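Local coordinates for tryptophan synthase alpha chain (PDB 3THA), which probably cleaves indoleglycerol phosphate to indole and glyceraldehyde 3-phosphate, the aldol step carried out by the alpha subunit in the final reaction of tryptophan biosynthesis, at residues G48-D53 and D63-A68; E80-I85 and L91-Y96; E155-L160 and R195-L200; E193-S196 and P201-V204. All blocks are in the same frame, centred on the assembly; numbering follows the deposited sequence. Where two conformers were deposited one is given.

Contact 1: G48-D53 and D63-A68; sequences GVAYSD and DAAKIA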
loop_
_atom_site.group_PDB
_atom_site.type_symbol
_atom_site.label_atom_id
_atom_site.label_comp_id
_atom_site.label_asym_id
_atom_site.label_seq_id
_atom_site.Cartn_x
_atom_site.Cartn_y
_atom_site.Cartn_z
ATOM N N GLY B 48 -5.146 9.346 -7.311
ATOM C CA GLY B 48 -4.390 9.044 -6.131
ATOM C C GLY B 48 -3.803 10.319 -5.585
ATOM O O GLY B 48 -3.163 11.081 -6.330
ATOM N N VAL B 49 -4.005 10.601 -4.304
ATOM C CA VAL B 49 -3.211 11.679 -3.753
ATOM C C VAL B 49 -2.060 11.051 -2.976
ATOM O O VAL B 49 -1.874 9.803 -3.032
ATOM C CB VAL B 49 -4.011 12.706 -2.963
ATOM C CG1 VAL B 49 -3.146 13.934 -2.675
ATOM C CG2 VAL B 49 -5.265 13.150 -3.762
ATOM N N ALA B 50 -1.227 11.896 -2.349
ATOM C CA ALA B 50 -0.240 11.421 -1.342
ATOM C C ALA B 50 -0.332 12.292 -0.046
ATOM O O ALA B 50 -0.375 13.510 -0.147
ATOM C CB ALA B 50 1.160 11.426 -1.939
ATOM N N TYR B 51 -0.445 11.681 1.143
ATOM C CA TYR B 51 -0.460 12.471 2.408
ATOM C C TYR B 51 0.780 12.203 3.250
ATOM O O TYR B 51 1.497 13.143 3.601
ATOM C CB TYR B 51 -1.748 12.287 3.255
ATOM C CG TYR B 51 -1.651 12.900 4.655
ATOM C CD1 TYR B 51 -1.604 12.087 5.778
ATOM C CD2 TYR B 51 -1.543 14.296 4.843
ATOM C CE1 TYR B 51 -1.491 12.612 7.072
ATOM C CE2 TYR B 51 -1.418 14.844 6.141
ATOM C CZ TYR B 51 -1.399 13.984 7.256
ATOM O OH TYR B 51 -1.281 14.460 8.555
ATOM N N SER B 52 0.984 10.925 3.586
ATOM C CA SER B 52 2.204 10.467 4.245
ATOM C C SER B 52 2.986 9.572 3.288
ATOM O O SER B 52 2.406 8.737 2.581
ATOM C CB SER B 52 1.886 9.714 5.546
ATOM O OG SER B 52 1.661 10.606 6.630
ATOM N N ASP B 53 4.304 9.744 3.268
ATOM C CA ASP B 53 5.132 8.967 2.348
ATOM C C ASP B 53 4.932 7.452 2.497
ATOM O O ASP B 53 5.066 6.918 3.587
ATOM C CB ASP B 53 6.602 9.333 2.471
ATOM C CG ASP B 53 7.452 8.666 1.409
ATOM O OD1 ASP B 53 8.647 9.042 1.238
ATOM O OD2 ASP B 53 6.912 7.759 0.734
ATOM N N ASP B 63 7.357 5.788 -5.371
ATOM C CA ASP B 63 8.149 6.815 -6.052
ATOM C C ASP B 63 7.328 8.044 -6.477
ATOM O O ASP B 63 7.698 9.194 -6.128
ATOM C CB ASP B 63 8.927 6.198 -7.190
ATOM C CG ASP B 63 10.284 5.644 -6.720
ATOM O OD1 ASP B 63 11.242 6.438 -6.481
ATOM O OD2 ASP B 63 10.380 4.398 -6.575
ATOM N N ALA B 64 6.197 7.804 -7.150
ATOM C CA ALA B 64 5.340 8.889 -7.662
ATOM C C ALA B 64 4.899 9.794 -6.512
ATOM O O ALA B 64 4.914 11.076 -6.622
ATOM C CB ALA B 64 4.130 8.322 -8.341
ATOM N N ALA B 65 4.528 9.120 -5.411
ATOM C CA ALA B 65 4.017 9.790 -4.224
ATOM C C ALA B 65 5.104 10.560 -3.440
ATOM O O ALA B 65 4.835 11.665 -2.946
ATOM C CB ALA B 65 3.241 8.794 -3.318
ATOM N N LYS B 66 6.336 10.024 -3.375
ATOM C CA LYS B 66 7.424 10.766 -2.757
ATOM C C LYS B 66 7.681 11.973 -3.612
ATOM O O LYS B 66 7.864 13.102 -3.116
ATOM C CB LYS B 66 8.726 9.954 -2.619
ATOM C CG LYS B 66 8.592 8.528 -2.071
ATOM C CD LYS B 66 9.870 8.209 -1.325
ATOM C CE LYS B 66 9.966 6.762 -0.836
ATOM N NZ LYS B 66 8.734 6.119 -0.221
ATOM N N ILE B 67 7.688 11.746 -4.918
ATOM C CA ILE B 67 7.926 12.852 -5.836
ATOM C C ILE B 67 6.876 13.928 -5.642
ATOM O O ILE B 67 7.224 15.098 -5.502
ATOM C CB ILE B 67 8.025 12.403 -7.286
ATOM C CG1 ILE B 67 9.295 11.540 -7.469
ATOM C CG2 ILE B 67 8.153 13.622 -8.181
ATOM C CD1 ILE B 67 9.220 10.442 -8.552
ATOM N N ALA B 68 5.596 13.544 -5.582
ATOM C CA ALA B 68 4.564 14.528 -5.388
ATOM C C ALA B 68 4.833 15.261 -4.075
ATOM O O ALA B 68 4.761 16.518 -4.031
ATOM C CB ALA B 68 3.194 13.867 -5.349
#
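K66 and D53 form a salt bridge between helix 60-70 and the loop that follows strand 44-48. The lysine chain passes the carboxylate at a slant, and its atoms from CG on lie near the carboxylate oxygens. Its CB is still at the margin, 4.0 Å from D53 OD1. K66 CG is about equally near both oxygens of D53. CD lies 3.0 Å from D53 OD1. CE stays beside both oxygens. The chain bends at chi2 and again at chi4 (-42°), and the second bend brings the ammonium back to the acid. NZ then donates to D53 OD2 at 2.6 Å. It approaches on the syn side, 23° out of the carboxylate plane. D53 reaches across because its CG is anti to the backbone N (chi1 -173°).

The other D53 oxygen, OD1, is hydrogen-bonded to S149 OG of the second subunit. K66 also makes a cation-pi contact with F206 of that subunit. The charged pair is therefore buried at a subunit interface, and each partner has a second polar or aromatic neighbour.

The apolar half of the contact is small. The methyl of A50 points at the helix and meets the methyl of A65, with the CB atoms 3.6 Å apart. Two alanines let the loop come close, and their CA atoms are 5.4 Å apart.

This is a beta-alpha loop of a TIM barrel folded back on the helix after it. The K66 side chain is about 8 Å from that of D57, a predicted proton acceptor.

Contact 2: E80-I85 and L91-Y96; sequences ELLARI and LVFMVY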
loop_
_atom_site.group_PDB
_atom_site.type_symbol
_atom_site.label_atom_id
_atom_site.label_comp_id
_atom_site.label_asym_id
_atom_site.label_seq_id
_atom_site.Cartn_x
_atom_site.Cartn_y
_atom_site.Cartn_z
ATOM N N GLU B 80 -7.151 22.813 -4.910
ATOM C CA GLU B 80 -6.928 24.044 -5.709
ATOM C C GLU B 80 -6.876 23.757 -7.216
ATOM O O GLU B 80 -7.393 24.509 -8.009
ATOM C CB GLU B 80 -5.654 24.775 -5.276
ATOM C CG GLU B 80 -5.849 25.763 -4.149
ATOM C CD GLU B 80 -4.543 26.478 -3.789
ATOM O OE1 GLU B 80 -3.935 26.098 -2.750
ATOM O OE2 GLU B 80 -4.113 27.388 -4.564
ATOM N N LEU B 81 -6.267 22.642 -7.577
ATOM C CA LEU B 81 -6.177 22.171 -8.947
ATOM C C LEU B 81 -7.493 21.712 -9.563
ATOM O O LEU B 81 -7.796 22.048 -10.713
ATOM C CB LEU B 81 -5.196 21.004 -8.987
ATOM C CG LEU B 81 -5.146 20.177 -10.255
ATOM C CD1 LEU B 81 -4.625 21.039 -11.397
ATOM C CD2 LEU B 81 -4.232 19.031 -9.966
ATOM N N LEU B 82 -8.243 20.914 -8.818
ATOM C CA LEU B 82 -9.569 20.474 -9.247
ATOM C C LEU B 82 -10.518 21.605 -9.595
ATOM O O LEU B 82 -11.388 21.422 -10.425
ATOM C CB LEU B 82 -10.201 19.572 -8.204
ATOM C CG LEU B 82 -9.512 18.225 -8.218
ATOM C CD1 LEU B 82 -9.974 17.420 -7.022
ATOM C CD2 LEU B 82 -9.806 17.502 -9.558
ATOM N N ALA B 83 -10.314 22.783 -9.006
ATOM C CA ALA B 83 -11.211 23.915 -9.222
ATOM C C ALA B 83 -10.889 24.602 -10.526
ATOM O O ALA B 83 -11.751 25.265 -11.094
ATOM C CB ALA B 83 -11.109 24.893 -8.100
ATOM N N ARG B 84 -9.654 24.465 -11.003
ATOM C CA ARG B 84 -9.324 25.034 -12.303
ATOM C C ARG B 84 -9.484 24.086 -13.493
ATOM O O ARG B 84 -9.125 24.430 -14.600
ATOM C CB ARG B 84 -7.963 25.753 -12.326
ATOM C CG ARG B 84 -7.013 25.464 -11.209
ATOM C CD ARG B 84 -5.701 26.240 -11.418
ATOM N NE ARG B 84 -4.576 25.338 -11.220
ATOM C CZ ARG B 84 -4.043 25.077 -10.042
ATOM N NH1 ARG B 84 -3.034 24.208 -9.941
ATOM N NH2 ARG B 84 -4.510 25.685 -8.966
ATOM N N ILE B 85 -10.066 22.918 -13.261
ATOM C CA ILE B 85 -10.157 21.871 -14.269
ATOM C C ILE B 85 -11.568 21.766 -14.811
ATOM O O ILE B 85 -12.535 21.767 -14.040
ATOM C CB ILE B 85 -9.687 20.506 -13.638
ATOM C CG1 ILE B 85 -8.174 20.424 -13.709
ATOM C CG2 ILE B 85 -10.370 19.258 -14.260
ATOM C CD1 ILE B 85 -7.622 21.203 -14.796
ATOM N N LEU B 91 -14.580 11.781 -11.961
ATOM C CA LEU B 91 -13.440 11.885 -11.072
ATOM C C LEU B 91 -13.693 11.157 -9.733
ATOM O O LEU B 91 -14.695 11.392 -9.052
ATOM C CB LEU B 91 -13.098 13.355 -10.859
ATOM C CG LEU B 91 -12.765 14.122 -12.151
ATOM C CD1 LEU B 91 -12.506 15.590 -11.877
ATOM C CD2 LEU B 91 -11.560 13.474 -12.907
ATOM N N VAL B 92 -12.782 10.252 -9.393
ATOM C CA VAL B 92 -12.892 9.414 -8.217
ATOM C C VAL B 92 -11.580 9.510 -7.403
ATOM O O VAL B 92 -10.496 9.250 -7.929
ATOM C CB VAL B 92 -13.150 7.929 -8.624
ATOM C CG1 VAL B 92 -12.963 6.983 -7.439
ATOM C CG2 VAL B 92 -14.568 7.782 -9.147
ATOM N N PHE B 93 -11.677 9.912 -6.135
ATOM C CA PHE B 93 -10.529 9.845 -5.261
ATOM C C PHE B 93 -10.194 8.417 -4.902
ATOM O O PHE B 93 -11.067 7.598 -4.642
ATOM C CB PHE B 93 -10.750 10.627 -3.985
ATOM C CG PHE B 93 -10.406 12.066 -4.096
ATOM C CD1 PHE B 93 -9.273 12.476 -4.791
ATOM C CD2 PHE B 93 -11.200 13.016 -3.492
ATOM C CE1 PHE B 93 -8.943 13.818 -4.895
ATOM C CE2 PHE B 93 -10.894 14.384 -3.603
ATOM C CZ PHE B 93 -9.766 14.775 -4.290
HETATM N N MSE B 94 -8.913 8.114 -4.896
HETATM C CA MSE B 94 -8.422 6.932 -4.245
HETATM C C MSE B 94 -7.330 7.461 -3.332
HETATM O O MSE B 94 -6.302 7.882 -3.791
HETATM C CB MSE B 94 -7.921 5.932 -5.270
HETATM C CG MSE B 94 -7.196 4.753 -4.738
HETATM SE SE MSE B 94 -7.460 3.360 -6.081
HETATM C CE MSE B 94 -6.241 2.058 -5.466
ATOM N N VAL B 95 -7.607 7.496 -2.037
ATOM C CA VAL B 95 -6.676 7.957 -1.023
ATOM C C VAL B 95 -6.733 7.006 0.166
ATOM O O VAL B 95 -7.715 6.333 0.377
ATOM C CB VAL B 95 -7.074 9.390 -0.491
ATOM C CG1 VAL B 95 -6.870 10.444 -1.551
ATOM C CG2 VAL B 95 -8.499 9.416 -0.017
ATOM N N TYR B 96 -5.679 6.981 0.954
ATOM C CA TYR B 96 -5.738 6.315 2.227
ATOM C C TYR B 96 -6.479 7.175 3.198
ATOM O O TYR B 96 -6.563 8.398 3.013
ATOM C CB TYR B 96 -4.367 6.115 2.740
ATOM C CG TYR B 96 -3.627 5.057 2.008
ATOM C CD1 TYR B 96 -3.869 3.741 2.287
ATOM C CD2 TYR B 96 -2.678 5.371 1.032
ATOM C CE1 TYR B 96 -3.185 2.760 1.677
ATOM C CE2 TYR B 96 -1.981 4.364 0.391
ATOM C CZ TYR B 96 -2.246 3.049 0.742
ATOM O OH TYR B 96 -1.598 1.972 0.174
#
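L82 makes both close contacts here, one with each of its methyls. CD1 meets the far tip of the F93 ring, 3.8 Å from CZ, and approaches it obliquely. CD2 lies 4.0 Å from CD1 of L91. L82 and F93 come from opposite directions, helix and strand. L82 and L91 instead run past each other, so their methyls meet alongside. The L82 side chain is held with CG anti to its carbonyl carbon (chi1 -73°), and its two branches spread over two alternate residues on the same side of the strand.

The backbones stay well apart. The nearest CA atoms, those of L82 and L91, are 9.6 Å from each other, and side chains fill the distance. All three touching residues are buried and apolar.

The next shell is apolar too. L47 of strand 44-48 touches both L82 and F93. I117 and L120 of strand 117-121 pack on F93, and L37 packs on L91. Backbone hydrogen bonds of V92 to L45 and L47, and of L91 to C118, fix the strand between its neighbours.

Helix 75-83 thus packs on the outside of the parallel barrel, over strand 90-94, with strands 44-48 and 117-121 on either side of that strand.

Contact 3: E155-L160 and R195-L200; sequences ERVKKL and RSFTNL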
loop_
_atom_site.group_PDB
_atom_site.type_symbol
_atom_site.label_atom_id
_atom_site.label_comp_id
_atom_site.label_asym_id
_atom_site.label_seq_id
_atom_site.Cartn_x
_atom_site.Cartn_y
_atom_site.Cartn_z
ATOM N N GLU B 155 -21.615 -15.238 1.028
ATOM C CA GLU B 155 -22.425 -14.482 1.987
ATOM C C GLU B 155 -21.821 -13.110 2.351
ATOM O O GLU B 155 -22.542 -12.154 2.630
ATOM C CB GLU B 155 -22.695 -15.323 3.231
ATOM C CG GLU B 155 -21.507 -15.473 4.206
ATOM C CD GLU B 155 -20.533 -16.608 3.843
ATOM O OE1 GLU B 155 -20.740 -17.289 2.779
ATOM O OE2 GLU B 155 -19.563 -16.810 4.638
ATOM N N ARG B 156 -20.505 -12.999 2.341
ATOM C CA ARG B 156 -19.878 -11.724 2.632
ATOM C C ARG B 156 -20.084 -10.770 1.429
ATOM O O ARG B 156 -20.206 -9.557 1.582
ATOM C CB ARG B 156 -18.394 -11.948 3.010
ATOM C CG ARG B 156 -17.546 -10.669 3.154
ATOM C CD ARG B 156 -17.602 -10.071 4.555
ATOM N NE ARG B 156 -16.742 -8.892 4.681
ATOM C CZ ARG B 156 -16.968 -7.862 5.510
ATOM N NH1 ARG B 156 -18.045 -7.847 6.312
ATOM N NH2 ARG B 156 -16.108 -6.838 5.538
ATOM N N VAL B 157 -20.190 -11.338 0.233
ATOM C CA VAL B 157 -20.398 -10.538 -0.973
ATOM C C VAL B 157 -21.833 -9.992 -1.002
ATOM O O VAL B 157 -22.054 -8.806 -1.256
ATOM C CB VAL B 157 -20.095 -11.372 -2.271
ATOM C CG1 VAL B 157 -20.544 -10.646 -3.534
ATOM C CG2 VAL B 157 -18.622 -11.753 -2.340
ATOM N N LYS B 158 -22.800 -10.868 -0.768
ATOM C CA LYS B 158 -24.209 -10.469 -0.670
ATOM C C LYS B 158 -24.342 -9.294 0.322
ATOM O O LYS B 158 -24.922 -8.254 0.005
ATOM C CB LYS B 158 -25.076 -11.679 -0.293
ATOM C CG LYS B 158 -26.527 -11.387 0.075
ATOM C CD LYS B 158 -27.427 -12.632 -0.137
ATOM C CE LYS B 158 -28.828 -12.493 0.501
ATOM N NZ LYS B 158 -29.783 -11.578 -0.233
ATOM N N LYS B 159 -23.764 -9.447 1.500
ATOM C CA LYS B 159 -23.768 -8.388 2.486
ATOM C C LYS B 159 -23.026 -7.081 2.066
ATOM O O LYS B 159 -23.502 -5.976 2.354
ATOM C CB LYS B 159 -23.251 -8.947 3.812
ATOM C CG LYS B 159 -22.858 -7.917 4.810
ATOM C CD LYS B 159 -22.101 -8.525 6.002
ATOM C CE LYS B 159 -21.350 -7.415 6.783
ATOM N NZ LYS B 159 -22.292 -6.365 7.328
ATOM N N LEU B 160 -21.891 -7.179 1.376
ATOM C CA LEU B 160 -21.180 -5.958 0.972
ATOM C C LEU B 160 -21.882 -5.215 -0.159
ATOM O O LEU B 160 -21.848 -3.970 -0.207
ATOM C CB LEU B 160 -19.739 -6.265 0.594
ATOM C CG LEU B 160 -18.826 -6.537 1.796
ATOM C CD1 LEU B 160 -17.635 -7.398 1.369
ATOM C CD2 LEU B 160 -18.334 -5.239 2.455
ATOM N N ARG B 195 -23.543 -10.242 -9.677
ATOM C CA ARG B 195 -24.736 -9.853 -10.417
ATOM C C ARG B 195 -26.004 -10.306 -9.720
ATOM O O ARG B 195 -26.965 -9.541 -9.658
ATOM C CB ARG B 195 -24.708 -10.337 -11.869
ATOM C CG ARG B 195 -24.457 -9.202 -12.830
ATOM C CD ARG B 195 -23.700 -9.628 -14.076
ATOM N NE ARG B 195 -23.012 -8.468 -14.658
ATOM C CZ ARG B 195 -22.156 -8.501 -15.679
ATOM N NH1 ARG B 195 -21.848 -9.653 -16.285
ATOM N NH2 ARG B 195 -21.604 -7.360 -16.094
ATOM N N SER B 196 -26.022 -11.514 -9.162
ATOM C CA SER B 196 -27.250 -11.984 -8.547
ATOM C C SER B 196 -27.612 -11.303 -7.207
ATOM O O SER B 196 -28.586 -11.699 -6.572
ATOM C CB SER B 196 -27.220 -13.502 -8.377
ATOM O OG SER B 196 -26.662 -13.856 -7.121
ATOM N N PHE B 197 -26.838 -10.293 -6.801
ATOM C CA PHE B 197 -27.040 -9.551 -5.542
ATOM C C PHE B 197 -27.197 -8.033 -5.753
ATOM O O PHE B 197 -27.811 -7.324 -4.926
ATOM C CB PHE B 197 -25.860 -9.783 -4.596
ATOM C CG PHE B 197 -25.713 -11.217 -4.129
ATOM C CD1 PHE B 197 -26.840 -12.001 -3.844
ATOM C CD2 PHE B 197 -24.449 -11.768 -3.938
ATOM C CE1 PHE B 197 -26.722 -13.336 -3.422
ATOM C CE2 PHE B 197 -24.313 -13.097 -3.498
ATOM C CZ PHE B 197 -25.470 -13.891 -3.238
ATOM N N THR B 198 -26.582 -7.531 -6.828
ATOM C CA THR B 198 -26.673 -6.118 -7.183
ATOM C C THR B 198 -26.719 -5.860 -8.686
ATOM O O THR B 198 -26.284 -6.683 -9.508
ATOM C CB THR B 198 -25.556 -5.249 -6.552
ATOM O OG1 THR B 198 -25.903 -3.866 -6.698
ATOM C CG2 THR B 198 -24.195 -5.512 -7.204
ATOM N N ASN B 199 -27.247 -4.686 -9.019
ATOM C CA ASN B 199 -27.364 -4.243 -10.398
ATOM C C ASN B 199 -26.283 -3.234 -10.833
ATOM O O ASN B 199 -26.220 -2.853 -12.017
ATOM C CB ASN B 199 -28.775 -3.704 -10.610
ATOM C CG ASN B 199 -29.832 -4.775 -10.356
ATOM O OD1 ASN B 199 -30.358 -5.366 -11.294
ATOM N ND2 ASN B 199 -30.105 -5.065 -9.073
ATOM N N LEU B 200 -25.440 -2.830 -9.876
ATOM C CA LEU B 200 -24.424 -1.814 -10.113
ATOM C C LEU B 200 -23.375 -2.364 -11.048
ATOM O O LEU B 200 -23.177 -3.595 -11.096
ATOM C CB LEU B 200 -23.724 -1.437 -8.814
ATOM C CG LEU B 200 -24.561 -0.724 -7.767
ATOM C CD1 LEU B 200 -23.859 -0.921 -6.450
ATOM C CD2 LEU B 200 -24.735 0.773 -8.120
#
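K158 and F197 bring the two backbones to 5.7 Å between CA atoms, the closest pair of CA atoms across the two segments. Segment 155-160 is helical throughout. Its turns are held by bonds such as L160 N to R156 O, 2.9 Å. Segment 195-200 leaves the end of helix 180-195 and runs on as loop toward strand 202-205. Inside it, L200 N makes a weak hydrogen bond to T198 OG1.

The F197 side chain points at the helix, and its ring lies against K158. The CB of K158 sits 3.5 Å from the ring centroid and 9° off the ring normal. This is a CH-pi contact over the middle of the face. The backbone of K158 also takes part, with its CA 3.5 Å from F197 CD2. Farther out, K158 CD lies 3.4 Å from F197 CE1. The lysine has CG anti to its backbone N (chi1 170°), and this carries the chain across the ring before its tip leads away. V157 meets the ring differently. Its CG1 is near the ring plane, at the edge, 4.1 Å from CD2.

The opposite face of the ring carries S196 OG, 3.7 Å above the plane and toward the rim. K154 and V161, on the same helix as K158, touch F197 as well.

The methylenes of K158 serve as an apolar cover for a partly exposed phenylalanine. The lysine itself is exposed, and the contact uses its carbon chain while the ammonium is carried off the ring. Contact by dispersion and CH-pi forces, without a salt bridge, joins helix 154-161 to this loop.

Contact 4: E193-S196 and P201-V204; sequences EIRS and PIFV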
loop_
_atom_site.group_PDB
_atom_site.type_symbol
_atom_site.label_atom_id
_atom_site.label_comp_id
_atom_site.label_asym_id
_atom_site.label_seq_id
_atom_site.Cartn_x
_atom_site.Cartn_y
_atom_site.Cartn_z
ATOM N N GLU B 193 -21.957 -14.123 -9.754
ATOM C CA GLU B 193 -22.358 -14.191 -8.365
ATOM C C GLU B 193 -22.748 -12.801 -7.852
ATOM O O GLU B 193 -23.807 -12.634 -7.243
ATOM C CB GLU B 193 -21.219 -14.809 -7.533
ATOM C CG GLU B 193 -21.465 -14.834 -6.038
ATOM C CD GLU B 193 -20.358 -15.499 -5.259
ATOM O OE1 GLU B 193 -19.728 -14.822 -4.436
ATOM O OE2 GLU B 193 -20.124 -16.704 -5.434
ATOM N N ILE B 194 -21.899 -11.807 -8.104
ATOM C CA ILE B 194 -22.176 -10.453 -7.685
ATOM C C ILE B 194 -23.443 -9.986 -8.372
ATOM O O ILE B 194 -24.331 -9.415 -7.720
ATOM C CB ILE B 194 -21.046 -9.507 -8.051
ATOM C CG1 ILE B 194 -19.733 -10.028 -7.485
ATOM C CG2 ILE B 194 -21.336 -8.103 -7.524
ATOM C CD1 ILE B 194 -18.498 -9.434 -8.099
ATOM N N ARG B 195 -23.543 -10.242 -9.677
ATOM C CA ARG B 195 -24.736 -9.853 -10.417
ATOM C C ARG B 195 -26.004 -10.306 -9.720
ATOM O O ARG B 195 -26.965 -9.541 -9.658
ATOM C CB ARG B 195 -24.708 -10.337 -11.869
ATOM C CG ARG B 195 -24.457 -9.202 -12.830
ATOM C CD ARG B 195 -23.700 -9.628 -14.076
ATOM N NE ARG B 195 -23.012 -8.468 -14.658
ATOM C CZ ARG B 195 -22.156 -8.501 -15.679
ATOM N NH1 ARG B 195 -21.848 -9.653 -16.285
ATOM N NH2 ARG B 195 -21.604 -7.360 -16.094
ATOM N N SER B 196 -26.022 -11.514 -9.162
ATOM C CA SER B 196 -27.250 -11.984 -8.547
ATOM C C SER B 196 -27.612 -11.303 -7.207
ATOM O O SER B 196 -28.586 -11.699 -6.572
ATOM C CB SER B 196 -27.220 -13.502 -8.377
ATOM O OG SER B 196 -26.662 -13.856 -7.121
ATOM N N PRO B 201 -22.694 -1.463 -11.784
ATOM C CA PRO B 201 -21.601 -1.891 -12.640
ATOM C C PRO B 201 -20.427 -2.559 -11.892
ATOM O O PRO B 201 -20.123 -2.235 -10.733
ATOM C CB PRO B 201 -21.180 -0.606 -13.349
ATOM C CG PRO B 201 -21.814 0.507 -12.577
ATOM C CD PRO B 201 -23.050 -0.055 -12.005
ATOM N N ILE B 202 -19.813 -3.532 -12.556
ATOM C CA ILE B 202 -18.671 -4.262 -12.018
ATOM C C ILE B 202 -17.457 -3.964 -12.891
ATOM O O ILE B 202 -17.509 -4.109 -14.117
ATOM C CB ILE B 202 -18.990 -5.795 -11.924
ATOM C CG1 ILE B 202 -20.323 -5.984 -11.167
ATOM C CG2 ILE B 202 -17.849 -6.572 -11.204
ATOM C CD1 ILE B 202 -21.009 -7.307 -11.360
ATOM N N PHE B 203 -16.404 -3.467 -12.256
ATOM C CA PHE B 203 -15.138 -3.100 -12.887
ATOM C C PHE B 203 -14.014 -3.914 -12.263
ATOM O O PHE B 203 -13.893 -3.962 -11.040
ATOM C CB PHE B 203 -14.797 -1.610 -12.684
ATOM C CG PHE B 203 -15.856 -0.623 -13.161
ATOM C CD1 PHE B 203 -16.782 -0.946 -14.128
ATOM C CD2 PHE B 203 -15.871 0.665 -12.656
ATOM C CE1 PHE B 203 -17.745 -0.020 -14.540
ATOM C CE2 PHE B 203 -16.835 1.605 -13.070
ATOM C CZ PHE B 203 -17.774 1.261 -14.002
ATOM N N VAL B 204 -13.184 -4.541 -13.102
ATOM C CA VAL B 204 -12.073 -5.349 -12.627
ATOM C C VAL B 204 -10.732 -4.640 -12.733
ATOM O O VAL B 204 -10.355 -4.187 -13.809
ATOM C CB VAL B 204 -11.951 -6.657 -13.391
ATOM C CG1 VAL B 204 -10.971 -7.555 -12.668
ATOM C CG2 VAL B 204 -13.292 -7.356 -13.512
#
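I202 sends its CD1 methyl from strand 202-205 to the last turn of helix 180-195, where I194 and R195 receive it. The tight part is the pair of isoleucines. CD1 of I202 lies 3.9 Å from CG2 of I194 and 4.0 Å from CB of I194. The two side chains approach at a slant, and both point across the gap. I202 has CG1 anti to its carbonyl carbon (chi1 -52°), and the extended end of that branch makes the contact. The backbones are 8.3 Å apart at the CA atoms of I194 and I202, so a single methyl does most of the bridging. Both residues are buried.

The looser side is R195, which is exposed. Its NE comes within 4.0 Å of the same I202 methyl, and the guanidinium meets it obliquely. This is only packing against the apolar tip. The polar end is engaged elsewhere: R195 NH2 forms a salt bridge with D222 OD1, and D222 OD2 is hydrogen-bonded to I202 N, so one carboxylate ties the arginine of the helix to the start of the strand.

At the end of the helix, S196 OG donates to E193 O at 3.1 Å, the donor S196 OG lying 19° from the plane of the E193 carbonyl. This links the first residue of the loop back to the last turn.

The contact closes the beta-alpha-beta unit of strand 168-171, helix 180-195 and strand 202-205. I168 touches I194 and L170 touches I202 from the first strand, and V157 of helix 154-161 packs on I194 from the neighbouring helix.

Contacts 2 and 4 are alike. Each packs the end of a helix on a strand of the same barrel through mainly buried apolar side chains, with an aromatic ring in contact 2 and an exposed arginine at the rim of contact 4. They lie on opposite sides of the chain's centre. Contact 1 is also buried, but it relies on a charged pair and is covered by the second subunit. It touches contact 2 where V49 meets V95 and F93. Contact 3 is partly exposed and farthest out, about 20 Å from the chain centre, and there a lysine's carbon chain covers an aromatic ring. It adjoins contact 4, sharing R195 and S196, and V157 also meets E193.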